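Side-chain contacts in binding domain (Hc) of Paraclostridial Mosquitocidal Protein 1 (Paraclostridium bifermentans, PDB 6HOX), which serves as the receptor-binding region of a botulinum-like neurotoxin that targets Anopheles mosquitoes, helping it to recognise host nerve cells: residues Y112-N117 and Q217-D222; K61-N66 and S71-Q76; I91-R96 and G130-R135. All coordinates share one frame; numbering follows the deposited sequence.

Contact 1 of 3, residues Y112-N117 and Q217-D222; sequences YDLVNN and QFIRLD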
loop_
_atom_site.group_PDB
_atom_site.type_symbol
_atom_site.label_atom_id
_atom_site.label_comp_id
_atom_site.label_asym_id
_atom_site.label_seq_id
_atom_site.Cartn_x
_atom_site.Cartn_y
_atom_site.Cartn_z
ATOM N N TYR A 112 -11.497 -18.379 -1.102
ATOM C CA TYR A 112 -11.387 -18.730 0.303
ATOM C C TYR A 112 -11.706 -17.514 1.182
ATOM O O TYR A 112 -11.507 -16.361 0.784
ATOM C CB TYR A 112 -10.053 -19.410 0.609
ATOM C CG TYR A 112 -8.796 -18.635 0.288
ATOM C CD1 TYR A 112 -8.257 -17.708 1.169
ATOM C CD2 TYR A 112 -8.116 -18.866 -0.894
ATOM C CE1 TYR A 112 -7.085 -17.023 0.872
ATOM C CE2 TYR A 112 -6.948 -18.185 -1.213
ATOM C CZ TYR A 112 -6.425 -17.266 -0.325
ATOM O OH TYR A 112 -5.264 -16.631 -0.664
ATOM N N ASP A 113 -12.206 -17.815 2.389
ATOM C CA ASP A 113 -12.744 -16.838 3.336
ATOM C C ASP A 113 -11.615 -16.002 3.949
ATOM O O ASP A 113 -10.488 -16.487 4.176
ATOM C CB ASP A 113 -13.488 -17.499 4.498
ATOM C CG ASP A 113 -14.738 -18.285 4.126
ATOM O OD1 ASP A 113 -15.217 -18.131 2.986
ATOM O OD2 ASP A 113 -15.222 -19.048 4.994
ATOM N N LEU A 114 -11.943 -14.740 4.215
ATOM C CA LEU A 114 -11.168 -13.891 5.079
ATOM C C LEU A 114 -12.031 -13.443 6.273
ATOM O O LEU A 114 -11.592 -13.490 7.429
ATOM C CB LEU A 114 -10.686 -12.696 4.261
ATOM C CG LEU A 114 -9.827 -11.708 5.041
ATOM C CD1 LEU A 114 -8.608 -12.397 5.647
ATOM C CD2 LEU A 114 -9.397 -10.555 4.155
ATOM N N VAL A 115 -13.233 -12.941 5.974
ATOM C CA VAL A 115 -14.196 -12.503 6.964
ATOM C C VAL A 115 -15.548 -13.090 6.557
ATOM O O VAL A 115 -15.981 -12.891 5.432
ATOM C CB VAL A 115 -14.281 -10.972 7.081
ATOM C CG1 VAL A 115 -15.123 -10.574 8.282
ATOM C CG2 VAL A 115 -12.915 -10.292 7.131
ATOM N N ASN A 116 -16.198 -13.797 7.486
ATOM C CA ASN A 116 -17.316 -14.661 7.158
ATOM C C ASN A 116 -18.443 -14.401 8.159
ATOM O O ASN A 116 -18.236 -14.492 9.364
ATOM C CB ASN A 116 -16.859 -16.118 7.073
ATOM C CG ASN A 116 -17.998 -17.064 6.770
ATOM O OD1 ASN A 116 -19.065 -16.938 7.349
ATOM N ND2 ASN A 116 -17.784 -18.007 5.872
ATOM N N ASN A 117 -19.597 -13.963 7.635
ATOM C CA ASN A 117 -20.849 -13.935 8.384
ATOM C C ASN A 117 -21.932 -14.609 7.532
ATOM O O ASN A 117 -22.996 -14.035 7.280
ATOM C CB ASN A 117 -21.293 -12.529 8.799
ATOM C CG ASN A 117 -22.494 -12.561 9.724
ATOM O OD1 ASN A 117 -23.431 -11.774 9.582
ATOM N ND2 ASN A 117 -22.506 -13.507 10.650
ATOM N N GLN A 217 -0.050 -18.587 3.338
ATOM C CA GLN A 217 -0.812 -17.346 3.231
ATOM C C GLN A 217 -1.031 -16.743 4.620
ATOM O O GLN A 217 -1.248 -17.453 5.625
ATOM C CB GLN A 217 -2.154 -17.577 2.536
ATOM C CG GLN A 217 -2.920 -16.306 2.196
ATOM C CD GLN A 217 -2.187 -15.362 1.272
ATOM O OE1 GLN A 217 -1.070 -14.921 1.556
ATOM N NE2 GLN A 217 -2.847 -14.972 0.197
ATOM N N PHE A 218 -0.945 -15.413 4.665
ATOM C CA PHE A 218 -1.215 -14.631 5.850
ATOM C C PHE A 218 -1.724 -13.266 5.397
ATOM O O PHE A 218 -1.359 -12.772 4.329
ATOM C CB PHE A 218 0.032 -14.521 6.734
ATOM C CG PHE A 218 1.161 -13.683 6.162
ATOM C CD1 PHE A 218 2.044 -14.210 5.234
ATOM C CD2 PHE A 218 1.335 -12.362 6.549
ATOM C CE1 PHE A 218 3.077 -13.436 4.714
ATOM C CE2 PHE A 218 2.379 -11.593 6.050
ATOM C CZ PHE A 218 3.241 -12.131 5.119
ATOM N N ILE A 219 -2.570 -12.650 6.215
ATOM C CA ILE A 219 -3.155 -11.376 5.853
ATOM C C ILE A 219 -2.950 -10.413 7.014
ATOM O O ILE A 219 -3.022 -10.813 8.162
ATOM C CB ILE A 219 -4.651 -11.546 5.526
ATOM C CG1 ILE A 219 -4.881 -12.566 4.408
ATOM C CG2 ILE A 219 -5.295 -10.208 5.222
ATOM C CD1 ILE A 219 -4.415 -12.115 3.058
ATOM N N ARG A 220 -2.714 -9.143 6.694
ATOM C CA ARG A 220 -2.713 -8.095 7.693
ATOM C C ARG A 220 -3.952 -7.232 7.460
ATOM O O ARG A 220 -4.277 -6.875 6.313
ATOM C CB ARG A 220 -1.367 -7.361 7.665
ATOM C CG ARG A 220 -0.239 -8.226 8.206
ATOM C CD ARG A 220 1.150 -7.787 7.801
ATOM N NE ARG A 220 1.447 -8.091 6.421
ATOM C CZ ARG A 220 2.636 -7.912 5.851
ATOM N NH1 ARG A 220 3.649 -7.458 6.577
ATOM N NH2 ARG A 220 2.806 -8.206 4.571
ATOM N N LEU A 221 -4.641 -6.919 8.560
ATOM C CA LEU A 221 -5.988 -6.336 8.536
ATOM C C LEU A 221 -6.085 -5.266 9.630
ATOM O O LEU A 221 -5.710 -5.519 10.778
ATOM C CB LEU A 221 -6.979 -7.486 8.747
ATOM C CG LEU A 221 -8.458 -7.202 8.489
ATOM C CD1 LEU A 221 -8.738 -6.988 7.000
ATOM C CD2 LEU A 221 -9.308 -8.342 9.041
ATOM N N ASP A 222 -6.567 -4.071 9.274
ATOM C CA ASP A 222 -6.631 -2.968 10.210
ATOM C C ASP A 222 -7.870 -2.099 9.948
ATOM O O ASP A 222 -8.302 -1.911 8.822
ATOM C CB ASP A 222 -5.330 -2.155 10.193
ATOM C CG ASP A 222 -5.178 -1.255 11.418
ATOM O OD1 ASP A 222 -5.715 -1.638 12.489
ATOM O OD2 ASP A 222 -4.553 -0.174 11.295
#
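Tyr112 and Gln217 make the polar part of this contact. Gln217 NE2 donates to Tyr112 OH over 3.1 Å, and the bond is fairly straight at 162°. The hydroxyl lies close to the plane of the amide. The amide nitrogen, for its part, comes to the edge of the tyrosine ring, near the ring plane. The two flat groups are turned 57° against each other, and the side chains cross at about a right angle. The other end of the amide is used locally. Gln217 OE1 accepts the backbone N of Phe218 at 3.2 Å. With both ends engaged, the amide is probably held with NE2 facing the tyrosine.

The two segments belong to opposing layers of the lectin-like beta sandwich of the N-terminal receptor-binding subdomain. Strand 218-227 is part of the larger sheet. At Leu114 and Val115 segment 112-117 turns a corner, and both residues face Ile125 in a classic beta bulge.

The apolar part is a single methyl group set against a branched side chain. Leu114 CD1 lies 3.9 Å from Ile219 CG1 and 4.0 Å from Ile219 CG2, so it rests against both branches. Leu114 has CG anti to its backbone N (chi1 -179°), which carries the methyl toward the isoleucine. Ile95 of strand 89-96 touches both residues.

A further polar link stays within 112-117. Asn116 ND2 donates to Asp113 OD2 at 2.9 Å, from above the carboxylate plane. Asp113 OD1 forms a salt bridge with Lys124.

Contact 2 of 3, residues K61-N66 and S71-Q76; sequences KTIRLN and SSIIVQ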
loop_
_atom_site.group_PDB
_atom_site.type_symbol
_atom_site.label_atom_id
_atom_site.label_comp_id
_atom_site.label_asym_id
_atom_site.label_seq_id
_atom_site.Cartn_x
_atom_site.Cartn_y
_atom_site.Cartn_z
ATOM N N LYS A 61 0.364 -0.579 15.059
ATOM C CA LYS A 61 0.306 -2.025 14.959
ATOM C C LYS A 61 -0.949 -2.473 14.185
ATOM O O LYS A 61 -1.949 -1.771 14.101
ATOM C CB LYS A 61 0.342 -2.641 16.361
ATOM C CG LYS A 61 1.569 -2.272 17.183
ATOM C CD LYS A 61 2.810 -3.042 16.780
ATOM C CE LYS A 61 3.969 -2.797 17.725
ATOM N NZ LYS A 61 5.243 -3.385 17.230
ATOM N N THR A 62 -0.866 -3.677 13.622
ATOM C CA THR A 62 -1.962 -4.256 12.884
ATOM C C THR A 62 -2.114 -5.731 13.266
ATOM O O THR A 62 -1.176 -6.383 13.703
ATOM C CB THR A 62 -1.749 -4.066 11.377
ATOM O OG1 THR A 62 -2.952 -4.426 10.696
ATOM C CG2 THR A 62 -0.584 -4.870 10.843
ATOM N N ILE A 63 -3.325 -6.237 13.052
ATOM C CA ILE A 63 -3.618 -7.634 13.180
ATOM C C ILE A 63 -3.002 -8.381 11.998
ATOM O O ILE A 63 -3.026 -7.907 10.853
ATOM C CB ILE A 63 -5.140 -7.851 13.239
ATOM C CG1 ILE A 63 -5.734 -7.251 14.515
ATOM C CG2 ILE A 63 -5.456 -9.327 13.061
ATOM C CD1 ILE A 63 -7.208 -6.901 14.409
ATOM N N ARG A 64 -2.461 -9.565 12.301
ATOM C CA ARG A 64 -2.010 -10.508 11.309
ATOM C C ARG A 64 -2.704 -11.859 11.550
ATOM O O ARG A 64 -2.643 -12.408 12.655
ATOM C CB ARG A 64 -0.489 -10.661 11.364
ATOM C CG ARG A 64 0.027 -11.814 10.512
ATOM C CD ARG A 64 1.550 -11.916 10.462
ATOM N NE ARG A 64 2.000 -13.156 9.828
ATOM C CZ ARG A 64 3.172 -13.332 9.226
ATOM N NH1 ARG A 64 4.015 -12.320 9.095
ATOM N NH2 ARG A 64 3.500 -14.532 8.778
ATOM N N LEU A 65 -3.370 -12.365 10.508
ATOM C CA LEU A 65 -4.006 -13.677 10.481
ATOM C C LEU A 65 -3.171 -14.634 9.626
ATOM O O LEU A 65 -2.892 -14.339 8.480
ATOM C CB LEU A 65 -5.398 -13.529 9.871
ATOM C CG LEU A 65 -6.395 -12.693 10.670
ATOM C CD1 LEU A 65 -7.737 -12.624 9.942
ATOM C CD2 LEU A 65 -6.602 -13.269 12.060
ATOM N N ASN A 66 -2.833 -15.791 10.196
ATOM C CA ASN A 66 -2.034 -16.848 9.592
ATOM C C ASN A 66 -2.957 -18.008 9.214
ATOM O O ASN A 66 -4.115 -18.025 9.591
ATOM C CB ASN A 66 -0.923 -17.313 10.544
ATOM C CG ASN A 66 0.082 -16.214 10.811
ATOM O OD1 ASN A 66 0.436 -15.461 9.901
ATOM N ND2 ASN A 66 0.540 -16.098 12.049
ATOM N N SER A 71 -5.689 -19.052 14.579
ATOM C CA SER A 71 -5.559 -17.688 14.103
ATOM C C SER A 71 -6.919 -17.193 13.604
ATOM O O SER A 71 -7.170 -17.140 12.403
ATOM C CB SER A 71 -4.478 -17.600 13.047
ATOM O OG SER A 71 -3.976 -16.273 12.956
ATOM N N SER A 72 -7.787 -16.820 14.543
ATOM C CA SER A 72 -9.110 -16.341 14.224
ATOM C C SER A 72 -9.598 -15.381 15.308
ATOM O O SER A 72 -9.125 -15.450 16.457
ATOM C CB SER A 72 -10.069 -17.479 14.079
ATOM O OG SER A 72 -10.311 -18.067 15.351
ATOM N N ILE A 73 -10.532 -14.500 14.909
ATOM C CA ILE A 73 -11.274 -13.616 15.764
ATOM C C ILE A 73 -12.766 -13.846 15.492
ATOM O O ILE A 73 -13.214 -13.833 14.336
ATOM C CB ILE A 73 -10.896 -12.138 15.540
ATOM C CG1 ILE A 73 -9.392 -11.912 15.596
ATOM C CG2 ILE A 73 -11.617 -11.220 16.523
ATOM C CD1 ILE A 73 -8.975 -10.536 15.119
ATOM N N ILE A 74 -13.517 -14.065 16.573
ATOM C CA ILE A 74 -14.942 -14.307 16.553
ATOM C C ILE A 74 -15.638 -13.149 17.261
ATOM O O ILE A 74 -15.314 -12.800 18.396
ATOM C CB ILE A 74 -15.243 -15.658 17.228
ATOM C CG1 ILE A 74 -14.397 -16.765 16.585
ATOM C CG2 ILE A 74 -16.741 -15.945 17.235
ATOM C CD1 ILE A 74 -14.930 -18.173 16.729
ATOM N N VAL A 75 -16.606 -12.557 16.570
ATOM C CA VAL A 75 -17.353 -11.445 17.071
ATOM C C VAL A 75 -18.822 -11.854 17.063
ATOM O O VAL A 75 -19.394 -12.081 15.991
ATOM C CB VAL A 75 -17.113 -10.198 16.207
ATOM C CG1 VAL A 75 -17.802 -8.974 16.794
ATOM C CG2 VAL A 75 -15.620 -9.951 15.991
ATOM N N GLN A 76 -19.405 -11.975 18.260
ATOM C CA GLN A 76 -20.838 -12.151 18.418
ATOM C C GLN A 76 -21.505 -10.846 17.984
ATOM O O GLN A 76 -21.057 -9.768 18.348
ATOM C CB GLN A 76 -21.214 -12.489 19.869
ATOM C CG GLN A 76 -20.666 -13.814 20.377
ATOM C CD GLN A 76 -20.952 -14.978 19.459
ATOM O OE1 GLN A 76 -22.094 -15.222 19.055
ATOM N NE2 GLN A 76 -19.900 -15.707 19.114
HETATM O O HOH W 1 -6.665 -17.198 9.821
#
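Leu65 and Ser71 bring the two segments closest, with CA atoms 5.6 Å apart; the directions of 63-66 and 71-73 differ by 137°. Four residues link the segments. Strand 61-66 belongs to the large sheet, whereas strand 73-75 belongs to a small three-stranded one.

Ser71 carries the polar contact. Its OG accepts the backbone N of Asn66 at 3.0 Å, almost straight at 175°. The hydroxyl oxygen is placed there by a chi1 of -157°, swung to the far side from the serine's own N. Ser71 OG also makes a weak hydrogen bond to Gly51 O. A water lies 2.7 Å from Asn66 O and 2.6 Å from Ser71 O. It can link the two carbonyls, although other acceptors compete for its protons. Leu65 packs beside the serine with one branch, its CD2 in van der Waals contact with the carbonyl at 3.9 Å from Ser71 O.

The apolar contact lies further along. Ile63 and Ile73 reach toward each other tip to tip, with their CD1 atoms 4.1 Å apart. Both have extended ends, which lets the terminal methyls meet.

Asn66 is also held from within its own segment. Arg64 NE donates to Asn66 OD1 at 2.8 Å, on a lone pair in the carbonyl plane. Asn66 ND2 bonds to Gln53 OE1. The arginine forms a salt bridge with Glu442 and a cation-pi contact with Phe218.

A serine hydroxyl thus takes up the backbone N-H of Asn66. Ser71 OG, in a buried residue, accepts this one nearly straight bond and has a weak one to Gly51 O, so its polar pairing rests mainly on the asparagine backbone.

Contact 3 of 3, residues I91-R96 and G130-R135; sequences ISFWIR and GNLVWR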
loop_
_atom_site.group_PDB
_atom_site.type_symbol
_atom_site.label_atom_id
_atom_site.label_comp_id
_atom_site.label_asym_id
_atom_site.label_seq_id
_atom_site.Cartn_x
_atom_site.Cartn_y
_atom_site.Cartn_z
ATOM N N ILE A 91 -19.109 -1.469 5.253
ATOM C CA ILE A 91 -17.945 -2.138 5.742
ATOM C C ILE A 91 -16.727 -1.459 5.094
ATOM O O ILE A 91 -16.688 -1.312 3.875
ATOM C CB ILE A 91 -18.015 -3.649 5.430
ATOM C CG1 ILE A 91 -19.100 -4.344 6.259
ATOM C CG2 ILE A 91 -16.656 -4.314 5.633
ATOM C CD1 ILE A 91 -19.330 -5.800 5.902
ATOM N N SER A 92 -15.746 -1.072 5.915
ATOM C CA SER A 92 -14.437 -0.580 5.434
ATOM C C SER A 92 -13.296 -1.272 6.189
ATOM O O SER A 92 -13.469 -1.754 7.305
ATOM C CB SER A 92 -14.328 0.928 5.499
ATOM O OG SER A 92 -14.253 1.429 6.827
ATOM N N PHE A 93 -12.134 -1.365 5.539
ATOM C CA PHE A 93 -10.959 -1.962 6.160
ATOM C C PHE A 93 -9.711 -1.721 5.309
ATOM O O PHE A 93 -9.755 -1.613 4.037
ATOM C CB PHE A 93 -11.150 -3.471 6.378
ATOM C CG PHE A 93 -11.474 -4.281 5.145
ATOM C CD1 PHE A 93 -12.783 -4.420 4.710
ATOM C CD2 PHE A 93 -10.480 -4.939 4.446
ATOM C CE1 PHE A 93 -13.088 -5.156 3.579
ATOM C CE2 PHE A 93 -10.789 -5.709 3.338
ATOM C CZ PHE A 93 -12.090 -5.802 2.895
ATOM N N TRP A 94 -8.584 -1.658 6.028
ATOM C CA TRP A 94 -7.267 -1.729 5.434
ATOM C C TRP A 94 -6.861 -3.195 5.375
ATOM O O TRP A 94 -7.014 -3.910 6.374
ATOM C CB TRP A 94 -6.267 -0.920 6.253
ATOM C CG TRP A 94 -6.346 0.553 6.017
ATOM C CD1 TRP A 94 -6.920 1.495 6.820
ATOM C CD2 TRP A 94 -5.813 1.262 4.884
ATOM N NE1 TRP A 94 -6.765 2.741 6.277
ATOM C CE2 TRP A 94 -6.081 2.632 5.094
ATOM C CE3 TRP A 94 -5.113 0.876 3.732
ATOM C CZ2 TRP A 94 -5.704 3.605 4.171
ATOM C CZ3 TRP A 94 -4.718 1.847 2.834
ATOM C CH2 TRP A 94 -5.010 3.191 3.056
ATOM N N ILE A 95 -6.339 -3.611 4.220
ATOM C CA ILE A 95 -5.870 -4.956 4.008
ATOM C C ILE A 95 -4.508 -4.917 3.314
ATOM O O ILE A 95 -4.250 -4.082 2.436
ATOM C CB ILE A 95 -6.897 -5.790 3.215
ATOM C CG1 ILE A 95 -6.651 -7.287 3.428
ATOM C CG2 ILE A 95 -6.919 -5.416 1.743
ATOM C CD1 ILE A 95 -7.691 -8.180 2.769
ATOM N N ARG A 96 -3.632 -5.828 3.733
ATOM C CA ARG A 96 -2.389 -6.075 3.055
ATOM C C ARG A 96 -2.290 -7.578 2.807
ATOM O O ARG A 96 -2.150 -8.355 3.757
ATOM C CB ARG A 96 -1.210 -5.549 3.878
ATOM C CG ARG A 96 0.107 -5.489 3.118
ATOM C CD ARG A 96 1.229 -4.972 3.988
ATOM N NE ARG A 96 2.531 -4.999 3.331
ATOM C CZ ARG A 96 3.680 -4.704 3.933
ATOM N NH1 ARG A 96 3.717 -4.524 5.241
ATOM N NH2 ARG A 96 4.799 -4.614 3.236
ATOM N N GLY A 130 -5.961 -13.630 -6.640
ATOM C CA GLY A 130 -5.352 -12.327 -6.387
ATOM C C GLY A 130 -6.336 -11.168 -6.283
ATOM O O GLY A 130 -5.910 -10.007 -6.239
ATOM N N ASN A 131 -7.636 -11.473 -6.289
ATOM C CA ASN A 131 -8.703 -10.488 -6.285
ATOM C C ASN A 131 -9.561 -10.699 -5.026
ATOM O O ASN A 131 -9.305 -11.583 -4.226
ATOM C CB ASN A 131 -9.481 -10.529 -7.605
ATOM C CG ASN A 131 -8.851 -9.647 -8.666
ATOM O OD1 ASN A 131 -9.021 -8.426 -8.656
ATOM N ND2 ASN A 131 -8.108 -10.253 -9.568
ATOM N N LEU A 132 -10.532 -9.809 -4.829
ATOM C CA LEU A 132 -11.368 -9.740 -3.627
ATOM C C LEU A 132 -12.801 -10.049 -4.056
ATOM O O LEU A 132 -13.213 -9.640 -5.149
ATOM C CB LEU A 132 -11.241 -8.332 -3.031
ATOM C CG LEU A 132 -11.615 -8.161 -1.559
ATOM C CD1 LEU A 132 -10.635 -8.864 -0.645
ATOM C CD2 LEU A 132 -11.673 -6.693 -1.196
ATOM N N VAL A 133 -13.502 -10.831 -3.232
ATOM C CA VAL A 133 -14.905 -11.184 -3.428
ATOM C C VAL A 133 -15.711 -10.649 -2.248
ATOM O O VAL A 133 -15.354 -10.929 -1.093
ATOM C CB VAL A 133 -15.103 -12.707 -3.515
ATOM C CG1 VAL A 133 -16.579 -13.069 -3.672
ATOM C CG2 VAL A 133 -14.274 -13.296 -4.648
ATOM N N TRP A 134 -16.782 -9.921 -2.566
ATOM C CA TRP A 134 -17.872 -9.594 -1.671
ATOM C C TRP A 134 -19.089 -10.393 -2.131
ATOM O O TRP A 134 -19.454 -10.342 -3.309
ATOM C CB TRP A 134 -18.159 -8.081 -1.656
ATOM C CG TRP A 134 -19.460 -7.716 -1.018
ATOM C CD1 TRP A 134 -20.601 -7.307 -1.651
ATOM C CD2 TRP A 134 -19.768 -7.749 0.385
ATOM N NE1 TRP A 134 -21.584 -7.058 -0.733
ATOM C CE2 TRP A 134 -21.103 -7.323 0.522
ATOM C CE3 TRP A 134 -19.036 -8.052 1.535
ATOM C CZ2 TRP A 134 -21.725 -7.219 1.763
ATOM C CZ3 TRP A 134 -19.648 -7.959 2.761
ATOM C CH2 TRP A 134 -20.980 -7.558 2.869
ATOM N N ARG A 135 -19.700 -11.143 -1.218
ATOM C CA ARG A 135 -20.884 -11.898 -1.580
ATOM C C ARG A 135 -21.948 -11.756 -0.488
ATOM O O ARG A 135 -21.626 -11.811 0.717
ATOM C CB ARG A 135 -20.552 -13.371 -1.826
ATOM C CG ARG A 135 -21.804 -14.220 -2.034
ATOM C CD ARG A 135 -21.562 -15.655 -2.452
ATOM N NE ARG A 135 -20.818 -15.698 -3.706
ATOM C CZ ARG A 135 -19.531 -16.017 -3.797
ATOM N NH1 ARG A 135 -18.945 -16.659 -2.800
ATOM N NH2 ARG A 135 -18.843 -15.686 -4.880
#
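Ile91 and Trp134 meet across the interior of a beta sandwich, and Phe93 and Leu132 form a second pair beside them. No hydrogen bond links the segments. The strands face each other from different sheets, with the CA atoms of Ile91 and Trp134 10.5 Å apart, so side chains alone make the contact.

Ile91 touches with the end of its longer branch. Its CD1 is 3.8 Å from Trp134 CZ3 and 3.9 Å from Trp134 CH2, and so reaches the six-membered part of the indole. The methyl comes in obliquely. Ile91 is extended at chi2 (174°), which pushes CD1 out to meet the ring. Trp134 has its indole on the opposite side of the CA-CB bond from the backbone N (chi1 166°), and this sends the benzo end across toward Ile91.

Phe93 has the far end of its ring near one leucine methyl. Phe93 CZ is 4.2 Å from Leu132 CD2, again at an oblique approach. Ile95 CB lies in the plane of the phenyl ring, at its edge. That neighbour comes from the same strand as the phenylalanine, whereas the leucine methyl reaches the ring from the facing sheet.

These residues belong to the buried core of the lectin-like subdomain. Ile169 touches both Phe93 and Leu132, and Ile125 touches both Phe93 and Trp134. Trp123 meets the Trp134 ring and also packs on Ile91. Each segment lies on an inner strand of its sheet: strand 89-96 runs between 167-174 and 218-227, and strand 131-137 between 122-128 and 143-147.

How the contacts relate
Contact 1 stands between the other two, its centre 8 Å from that of each. Strand 218-227 is the common element, flanked in one sheet by 61-66 and 89-96. Toward contact 2, Ile219 O lies 2.8 Å from Leu65 N, a probable hydrogen bond. Toward contact 3, Arg220 O lies 2.9 Å from Arg96 N, likewise probable. Contacts 2 and 3 do not touch: their centres are 15 Å apart and their nearest atoms about 6 Å. Contacts 1 and 3 join the large sheet to the five-stranded sheet, and contact 2 joins it to the three-stranded one. All three belong to the N-terminal receptor-binding region.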